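Local coordinates for alkaline serine protease (Pseudoalteromonas sp., PDB 1Y9Z), which probably hydrolyses peptide bonds as a cold-adapted, subtilisin-like serine endopeptidase of an Antarctic bacterium, at residues 26-38 against 55-67. Numbering follows the deposited sequence.
Sequences ICIIDSGYDRSHN and NWYQPGNNNAHGT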
ATOM      1  N   ILE A  26       2.915  -1.943  18.786  1.00  9.53           N
ATOM      2  CA  ILE A  26       1.851  -1.918  17.793  1.00  9.22           C
ATOM      3  C   ILE A  26       1.476  -3.357  17.463  1.00  9.20           C
ATOM      4  O   ILE A  26       2.343  -4.193  17.212  1.00  9.69           O
ATOM      5  CB  ILE A  26       2.272  -1.163  16.502  1.00  8.62           C
ATOM      6  CG1 ILE A  26       1.155  -1.263  15.459  1.00  8.70           C
ATOM      7  CG2 ILE A  26       3.580  -1.721  15.953  1.00  9.04           C
ATOM      8  CD1 ILE A  26       1.295  -0.295  14.305  1.00  9.77           C
ATOM      9  N   CYS A  27       0.179  -3.644  17.497  1.00  9.00           N
ATOM     10  CA  CYS A  27      -0.318  -4.982  17.210  1.00  9.69           C
ATOM     11  C   CYS A  27      -0.994  -5.008  15.858  1.00  9.22           C
ATOM     12  O   CYS A  27      -1.890  -4.206  15.585  1.00 10.01           O
ATOM     13  CB  CYS A  27      -1.317  -5.404  18.275  1.00  9.64           C
ATOM     14  SG  CYS A  27      -1.816  -7.157  18.283  1.00 10.32           S
ATOM     15  N   ILE A  28      -0.556  -5.939  15.021  1.00  8.47           N
ATOM     16  CA  ILE A  28      -1.101  -6.096  13.683  1.00  8.33           C
ATOM     17  C   ILE A  28      -2.051  -7.289  13.646  1.00  8.76           C
ATOM     18  O   ILE A  28      -1.625  -8.441  13.765  1.00  9.61           O
ATOM     19  CB  ILE A  28       0.022  -6.336  12.651  1.00  7.62           C
ATOM     20  CG1 ILE A  28       1.060  -5.215  12.733  1.00  9.16           C
ATOM     21  CG2 ILE A  28      -0.565  -6.396  11.255  1.00  8.09           C
ATOM     22  CD1 ILE A  28       2.303  -5.469  11.891  1.00  9.14           C
ATOM     23  N   ILE A  29      -3.344  -7.007  13.510  1.00  8.03           N
ATOM     24  CA  ILE A  29      -4.352  -8.060  13.416  1.00  8.54           C
ATOM     25  C   ILE A  29      -4.516  -8.254  11.916  1.00  9.13           C
ATOM     26  O   ILE A  29      -5.071  -7.397  11.224  1.00  8.75           O
ATOM     27  CB  ILE A  29      -5.684  -7.617  14.056  1.00  7.84           C
ATOM     28  CG1 ILE A  29      -5.472  -7.360  15.551  1.00  8.83           C
ATOM     29  CG2 ILE A  29      -6.754  -8.677  13.833  1.00  9.31           C
ATOM     30  CD1 ILE A  29      -6.735  -6.960  16.301  1.00  8.84           C
ATOM     31  N   ASP A  30      -4.025  -9.379  11.407  1.00  8.29           N
ATOM     32  CA  ASP A  30      -4.071  -9.607   9.972  1.00  8.49           C
ATOM     33  C   ASP A  30      -3.837 -11.085   9.638  1.00  8.85           C
ATOM     34  O   ASP A  30      -4.202 -11.966  10.418  1.00  9.93           O
ATOM     35  CB  ASP A  30      -3.007  -8.719   9.309  1.00  8.74           C
ATOM     36  CG  ASP A  30      -3.418  -8.234   7.931  1.00  8.54           C
ATOM     37  OD1 ASP A  30      -3.608  -9.083   7.040  1.00 10.03           O
ATOM     38  OD2 ASP A  30      -3.544  -7.002   7.739  1.00  9.53           O
ATOM     39  N   SER A  31      -3.214 -11.351   8.492  1.00  9.43           N
ATOM     40  CA  SER A  31      -2.978 -12.731   8.060  1.00  9.79           C
ATOM     41  C   SER A  31      -1.633 -13.339   8.444  1.00 10.36           C
ATOM     42  O   SER A  31      -1.167 -14.274   7.795  1.00 11.09           O
ATOM     43  CB  SER A  31      -3.151 -12.842   6.542  1.00  9.89           C
ATOM     44  OG  SER A  31      -2.052 -12.272   5.844  1.00 10.83           O
ATOM     45  N   GLY A  32      -1.002 -12.828   9.492  1.00  9.82           N
ATOM     46  CA  GLY A  32       0.273 -13.402   9.874  1.00 10.41           C
ATOM     47  C   GLY A  32       1.455 -12.572   9.422  1.00  9.30           C
ATOM     48  O   GLY A  32       1.310 -11.591   8.694  1.00 10.10           O
ATOM     49  N   TYR A  33       2.638 -13.022   9.817  1.00  9.64           N
ATOM     50  CA  TYR A  33       3.888 -12.314   9.561  1.00 10.02           C
ATOM     51  C   TYR A  33       4.972 -13.308   9.136  1.00 10.12           C
ATOM     52  O   TYR A  33       5.310 -14.203   9.905  1.00 10.62           O
ATOM     53  CB  TYR A  33       4.263 -11.638  10.883  1.00 10.35           C
ATOM     54  CG  TYR A  33       5.517 -10.802  10.930  1.00  9.79           C
ATOM     55  CD1 TYR A  33       5.442  -9.410  10.903  1.00  9.70           C
ATOM     56  CD2 TYR A  33       6.768 -11.390  11.119  1.00  9.99           C
ATOM     57  CE1 TYR A  33       6.574  -8.625  11.076  1.00  9.59           C
ATOM     58  CE2 TYR A  33       7.909 -10.612  11.292  1.00  9.78           C
ATOM     59  CZ  TYR A  33       7.803  -9.232  11.275  1.00 10.37           C
ATOM     60  OH  TYR A  33       8.913  -8.452  11.494  1.00  9.94           O
ATOM     61  N   ASP A  34       5.518 -13.166   7.927  1.00  9.14           N
ATOM     62  CA  ASP A  34       6.560 -14.097   7.488  1.00 10.25           C
ATOM     63  C   ASP A  34       7.882 -13.748   8.162  1.00 10.57           C
ATOM     64  O   ASP A  34       8.680 -12.966   7.642  1.00  9.55           O
ATOM     65  CB  ASP A  34       6.731 -14.064   5.966  1.00 10.87           C
ATOM     66  CG  ASP A  34       7.684 -15.139   5.470  1.00 11.67           C
ATOM     67  OD1 ASP A  34       7.874 -15.263   4.242  1.00 12.58           O
ATOM     68  OD2 ASP A  34       8.243 -15.865   6.319  1.00 12.77           O
ATOM     69  N   ARG A  35       8.115 -14.354   9.319  1.00 10.92           N
ATOM     70  CA  ARG A  35       9.323 -14.088  10.081  1.00 12.49           C
ATOM     71  C   ARG A  35      10.597 -14.576   9.397  1.00 13.03           C
ATOM     72  O   ARG A  35      11.697 -14.197   9.794  1.00 13.89           O
ATOM     73  CB  ARG A  35       9.198 -14.709  11.474  1.00 13.26           C
ATOM     74  CG  ARG A  35      10.249 -14.235  12.461  1.00 17.71           C
ATOM     75  CD  ARG A  35       9.950 -14.747  13.859  1.00 19.17           C
ATOM     76  NE  ARG A  35       9.891 -16.204  13.906  1.00 21.81           N
ATOM     77  CZ  ARG A  35       9.647 -16.906  15.008  1.00 22.76           C
ATOM     78  NH1 ARG A  35       9.612 -18.229  14.958  1.00 23.36           N
ATOM     79  NH2 ARG A  35       9.435 -16.283  16.161  1.00 23.58           N
ATOM     80  N   SER A  36      10.457 -15.404   8.367  1.00 11.73           N
ATOM     81  CA  SER A  36      11.630 -15.916   7.661  1.00 12.80           C
ATOM     82  C   SER A  36      12.172 -14.895   6.662  1.00 12.67           C
ATOM     83  O   SER A  36      13.273 -15.058   6.130  1.00 13.95           O
ATOM     84  CB  SER A  36      11.285 -17.211   6.918  1.00 12.87           C
ATOM     85  OG  SER A  36      10.563 -16.943   5.728  1.00 15.50           O
ATOM     86  N   HIS A  37      11.395 -13.844   6.411  1.00 12.10           N
ATOM     87  CA  HIS A  37      11.785 -12.802   5.465  1.00 10.91           C
ATOM     88  C   HIS A  37      12.953 -11.966   5.996  1.00 11.19           C
ATOM     89  O   HIS A  37      12.941 -11.539   7.146  1.00 12.17           O
ATOM     90  CB  HIS A  37      10.583 -11.898   5.179  1.00 10.01           C
ATOM     91  CG  HIS A  37      10.773 -10.998   4.001  1.00 10.40           C
ATOM     92  ND1 HIS A  37       9.962 -11.046   2.888  1.00 12.70           N
ATOM     93  CD2 HIS A  37      11.701 -10.044   3.751  1.00  8.14           C
ATOM     94  CE1 HIS A  37      10.383 -10.161   2.002  1.00  8.49           C
ATOM     95  NE2 HIS A  37      11.436  -9.540   2.501  1.00 12.85           N
ATOM     96  N   ASN A  38      13.950 -11.724   5.148  1.00 10.90           N
ATOM     97  CA  ASN A  38      15.126 -10.954   5.557  1.00 12.88           C
ATOM     98  C   ASN A  38      14.815  -9.548   6.059  1.00 11.65           C
ATOM     99  O   ASN A  38      15.537  -9.017   6.901  1.00 12.85           O
ATOM    100  CB  ASN A  38      16.138 -10.849   4.413  1.00 14.63           C
ATOM    101  CG  ASN A  38      16.805 -12.172   4.091  1.00 18.32           C
ATOM    102  OD1 ASN A  38      16.816 -13.094   4.908  1.00 20.38           O
ATOM    103  ND2 ASN A  38      17.386 -12.263   2.901  1.00 19.55           N
ATOM    104  N   ASN A  55       0.575 -20.969  13.175  1.00 13.75           N
ATOM    105  CA  ASN A  55       1.587 -20.089  13.746  1.00 12.43           C
ATOM    106  C   ASN A  55       1.506 -18.682  13.172  1.00 12.23           C
ATOM    107  O   ASN A  55       1.415 -18.500  11.956  1.00 11.47           O
ATOM    108  CB  ASN A  55       2.989 -20.657  13.507  1.00 14.26           C
ATOM    109  CG  ASN A  55       3.220 -21.963  14.242  1.00 15.48           C
ATOM    110  OD1 ASN A  55       2.928 -22.077  15.432  1.00 17.56           O
ATOM    111  ND2 ASN A  55       3.756 -22.951  13.536  1.00 18.05           N
ATOM    112  N   TRP A  56       1.549 -17.687  14.053  1.00 11.10           N
ATOM    113  CA  TRP A  56       1.473 -16.297  13.627  1.00 10.84           C
ATOM    114  C   TRP A  56       2.647 -15.922  12.731  1.00 11.16           C
ATOM    115  O   TRP A  56       2.526 -15.042  11.877  1.00 10.44           O
ATOM    116  CB  TRP A  56       1.439 -15.360  14.842  1.00 11.74           C
ATOM    117  CG  TRP A  56       2.676 -15.391  15.701  1.00 10.80           C
ATOM    118  CD1 TRP A  56       2.875 -16.136  16.833  1.00 11.91           C
ATOM    119  CD2 TRP A  56       3.881 -14.640  15.500  1.00 10.54           C
ATOM    120  NE1 TRP A  56       4.127 -15.891  17.347  1.00 12.39           N
ATOM    121  CE2 TRP A  56       4.765 -14.978  16.549  1.00 11.07           C
ATOM    122  CE3 TRP A  56       4.299 -13.713  14.534  1.00 10.69           C
ATOM    123  CZ2 TRP A  56       6.043 -14.421  16.661  1.00 11.29           C
ATOM    124  CZ3 TRP A  56       5.573 -13.159  14.646  1.00 11.06           C
ATOM    125  CH2 TRP A  56       6.429 -13.517  15.703  1.00 11.49           C
ATOM    126  N   TYR A  57       3.776 -16.599  12.927  1.00 11.08           N
ATOM    127  CA  TYR A  57       4.989 -16.331  12.156  1.00 11.46           C
ATOM    128  C   TYR A  57       5.101 -17.107  10.845  1.00 11.33           C
ATOM    129  O   TYR A  57       6.133 -17.059  10.172  1.00 11.65           O
ATOM    130  CB  TYR A  57       6.230 -16.598  13.019  1.00 11.70           C
ATOM    131  CG  TYR A  57       6.230 -17.933  13.737  1.00 13.47           C
ATOM    132  CD1 TYR A  57       5.624 -18.078  14.987  1.00 13.31           C
ATOM    133  CD2 TYR A  57       6.848 -19.049  13.173  1.00 13.71           C
ATOM    134  CE1 TYR A  57       5.637 -19.302  15.659  1.00 15.09           C
ATOM    135  CE2 TYR A  57       6.867 -20.275  13.836  1.00 15.07           C
ATOM    136  CZ  TYR A  57       6.261 -20.393  15.076  1.00 15.56           C
ATOM    137  OH  TYR A  57       6.288 -21.601  15.735  1.00 19.23           O
ATOM    138  N   GLN A  58       4.040 -17.822  10.490  1.00 11.19           N
ATOM    139  CA  GLN A  58       4.000 -18.595   9.250  1.00 12.49           C
ATOM    140  C   GLN A  58       2.672 -18.320   8.557  1.00 11.72           C
ATOM    141  O   GLN A  58       1.666 -18.970   8.836  1.00 12.72           O
ATOM    142  CB  GLN A  58       4.144 -20.092   9.550  1.00 14.17           C
ATOM    143  CG  GLN A  58       5.543 -20.485  10.001  1.00 16.66           C
ATOM    144  CD  GLN A  58       5.636 -21.914  10.504  1.00 18.57           C
ATOM    145  OE1 GLN A  58       6.732 -22.437  10.710  1.00 23.03           O
ATOM    146  NE2 GLN A  58       4.489 -22.547  10.717  1.00 19.23           N
ATOM    147  N   PRO A  59       2.650 -17.348   7.633  1.00 11.89           N
ATOM    148  CA  PRO A  59       1.402 -17.030   6.934  1.00 12.13           C
ATOM    149  C   PRO A  59       0.794 -18.175   6.134  1.00 11.92           C
ATOM    150  O   PRO A  59      -0.428 -18.275   6.008  1.00 12.42           O
ATOM    151  CB  PRO A  59       1.796 -15.854   6.042  1.00 13.73           C
ATOM    152  CG  PRO A  59       3.256 -16.097   5.781  1.00 18.58           C
ATOM    153  CD  PRO A  59       3.758 -16.511   7.141  1.00 13.15           C
ATOM    154  N   GLY A  60       1.647 -19.044   5.605  1.00 11.83           N
ATOM    155  CA  GLY A  60       1.158 -20.140   4.792  1.00 11.60           C
ATOM    156  C   GLY A  60       1.276 -19.713   3.340  1.00 12.91           C
ATOM    157  O   GLY A  60       2.030 -18.793   3.023  1.00 13.50           O
ATOM    158  N   ASN A  61       0.527 -20.362   2.457  1.00 11.88           N
ATOM    159  CA  ASN A  61       0.580 -20.034   1.038  1.00 11.68           C
ATOM    160  C   ASN A  61      -0.507 -19.055   0.615  1.00 12.28           C
ATOM    161  O   ASN A  61      -1.653 -19.162   1.049  1.00 12.80           O
ATOM    162  CB  ASN A  61       0.454 -21.309   0.197  1.00 13.26           C
ATOM    163  CG  ASN A  61       1.459 -22.370   0.589  1.00 13.80           C
ATOM    164  OD1 ASN A  61       2.661 -22.116   0.643  1.00 15.59           O
ATOM    165  ND2 ASN A  61       0.967 -23.576   0.861  1.00 13.72           N
ATOM    166  N   ASN A  62      -0.133 -18.098  -0.229  1.00 11.07           N
ATOM    167  CA  ASN A  62      -1.070 -17.107  -0.750  1.00 11.67           C
ATOM    168  C   ASN A  62      -1.873 -16.445   0.362  1.00 12.30           C
ATOM    169  O   ASN A  62      -3.096 -16.315   0.278  1.00 13.64           O
ATOM    170  CB  ASN A  62      -2.007 -17.788  -1.749  1.00 14.03           C
ATOM    171  CG  ASN A  62      -1.257 -18.693  -2.711  1.00 15.68           C
ATOM    172  OD1 ASN A  62      -0.400 -18.238  -3.467  1.00 16.42           O
ATOM    173  ND2 ASN A  62      -1.568 -19.985  -2.676  1.00 17.82           N
ATOM    174  N   ASN A  63      -1.167 -16.020   1.403  1.00 11.21           N
ATOM    175  CA  ASN A  63      -1.781 -15.378   2.559  1.00  9.79           C
ATOM    176  C   ASN A  63      -0.784 -14.328   3.045  1.00  9.37           C
ATOM    177  O   ASN A  63      -0.530 -14.203   4.239  1.00 10.25           O
ATOM    178  CB  ASN A  63      -2.031 -16.440   3.637  1.00 10.23           C
ATOM    179  CG  ASN A  63      -2.915 -15.946   4.761  1.00  9.40           C
ATOM    180  OD1 ASN A  63      -3.859 -15.194   4.536  1.00 10.38           O
ATOM    181  ND2 ASN A  63      -2.628 -16.395   5.977  1.00 11.11           N
ATOM    182  N   ALA A  64      -0.247 -13.567   2.094  1.00  9.92           N
ATOM    183  CA  ALA A  64       0.779 -12.557   2.359  1.00  9.15           C
ATOM    184  C   ALA A  64       0.333 -11.162   2.784  1.00 10.35           C
ATOM    185  O   ALA A  64       1.172 -10.298   3.044  1.00  9.13           O
ATOM    186  CB  ALA A  64       1.675 -12.434   1.131  1.00  9.49           C
ATOM    187  N   HIS A  65      -0.972 -10.936   2.872  1.00  9.27           N
ATOM    188  CA  HIS A  65      -1.486  -9.616   3.229  1.00  9.34           C
ATOM    189  C   HIS A  65      -0.861  -9.008   4.486  1.00  8.33           C
ATOM    190  O   HIS A  65      -0.389  -7.867   4.461  1.00  7.84           O
ATOM    191  CB  HIS A  65      -3.010  -9.686   3.371  1.00 10.32           C
ATOM    192  CG  HIS A  65      -3.676  -8.348   3.464  1.00 12.52           C
ATOM    193  ND1 HIS A  65      -3.943  -7.731   4.667  1.00 13.08           N
ATOM    194  CD2 HIS A  65      -4.128  -7.510   2.501  1.00 13.46           C
ATOM    195  CE1 HIS A  65      -4.535  -6.571   4.441  1.00 13.54           C
ATOM    196  NE2 HIS A  65      -4.659  -6.413   3.135  1.00 14.17           N
ATOM    197  N   GLY A  66      -0.849  -9.774   5.573  1.00  8.50           N
ATOM    198  CA  GLY A  66      -0.288  -9.288   6.823  1.00  8.86           C
ATOM    199  C   GLY A  66       1.190  -8.969   6.747  1.00  7.79           C
ATOM    200  O   GLY A  66       1.683  -8.094   7.461  1.00  8.25           O
ATOM    201  N   THR A  67       1.900  -9.685   5.884  1.00  8.70           N
ATOM    202  CA  THR A  67       3.329  -9.473   5.715  1.00  8.10           C
ATOM    203  C   THR A  67       3.573  -8.167   4.959  1.00  7.93           C
ATOM    204  O   THR A  67       4.533  -7.449   5.241  1.00  8.97           O
ATOM    205  CB  THR A  67       3.960 -10.674   4.973  1.00  7.82           C
ATOM    206  OG1 THR A  67       3.867 -11.838   5.807  1.00  8.75           O
ATOM    207  CG2 THR A  67       5.422 -10.410   4.646  1.00  8.92           C
TER
HETATM  208  O   HOH W   1       1.179 -12.553   5.778  1.00  9.98           O
HETATM  209  O   HOH W   2       1.175  -9.217  10.094  1.00 10.81           O
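What is probably the Asp-His pair of the subtilase active site forms where Asp-30, ending the strand 25-30, meets His-65 at the start of helix 65-74. His-65 ND1 donates to Asp-30 OD1 at 2.8 Å on an almost straight path (166°), taking the syn lone pair. Carboxylate and imidazole lie nearly coplanar, and the oxygen sits in the ring plane at its edge. The anti lone pair of OD1 receives the backbone N of Ser-31, so two N-H groups grip one oxygen and limit rotation of the carboxylate. The histidine also borders the bound phenylmethanesulfonic acid and touches Ser-369. Asp-30, His-65 and Ser-369 are consistent with the Asp-His-Ser catalytic triad of subtilisins, with Asp and His brought together by the strand end and the helix start. Ser-31, just past the strand, holds the loop and first turn of the helix: its OG accepts from Gly-66 N (2.8 Å) and donates to Asn-63 O (2.9 Å), approaching from above that carbonyl plane. OG lies between its own N and carbonyl carbon, turned to the helix start. Gly-66, lacking a side chain, lets the backbone of 31-32 close in, its CA 3.4 Å from Gly-32 O. A water bridges Gly-32 O, Asn-63 O and Thr-67 OG1; Thr-67 OG1 accepts from Asp-34 N. Farther along, Tyr-33 N donates to Trp-56 O at 2.9 Å, while the Tyr-33 and Trp-56 side chains run side by side, Tyr-33 CD2 meeting the indole edge. Toward the surface, the Arg-35 chain, bent at chi3 (58°), lays its guanidinium over one face of Tyr-57 in a cation-pi stack, CZ 4.1 Å from the ring centroid and the planes 23° apart. Its NH1 comes closest to the ring, 3.4 Å from Tyr-57 CD2, while NH2 reaches Trp-56 CZ2.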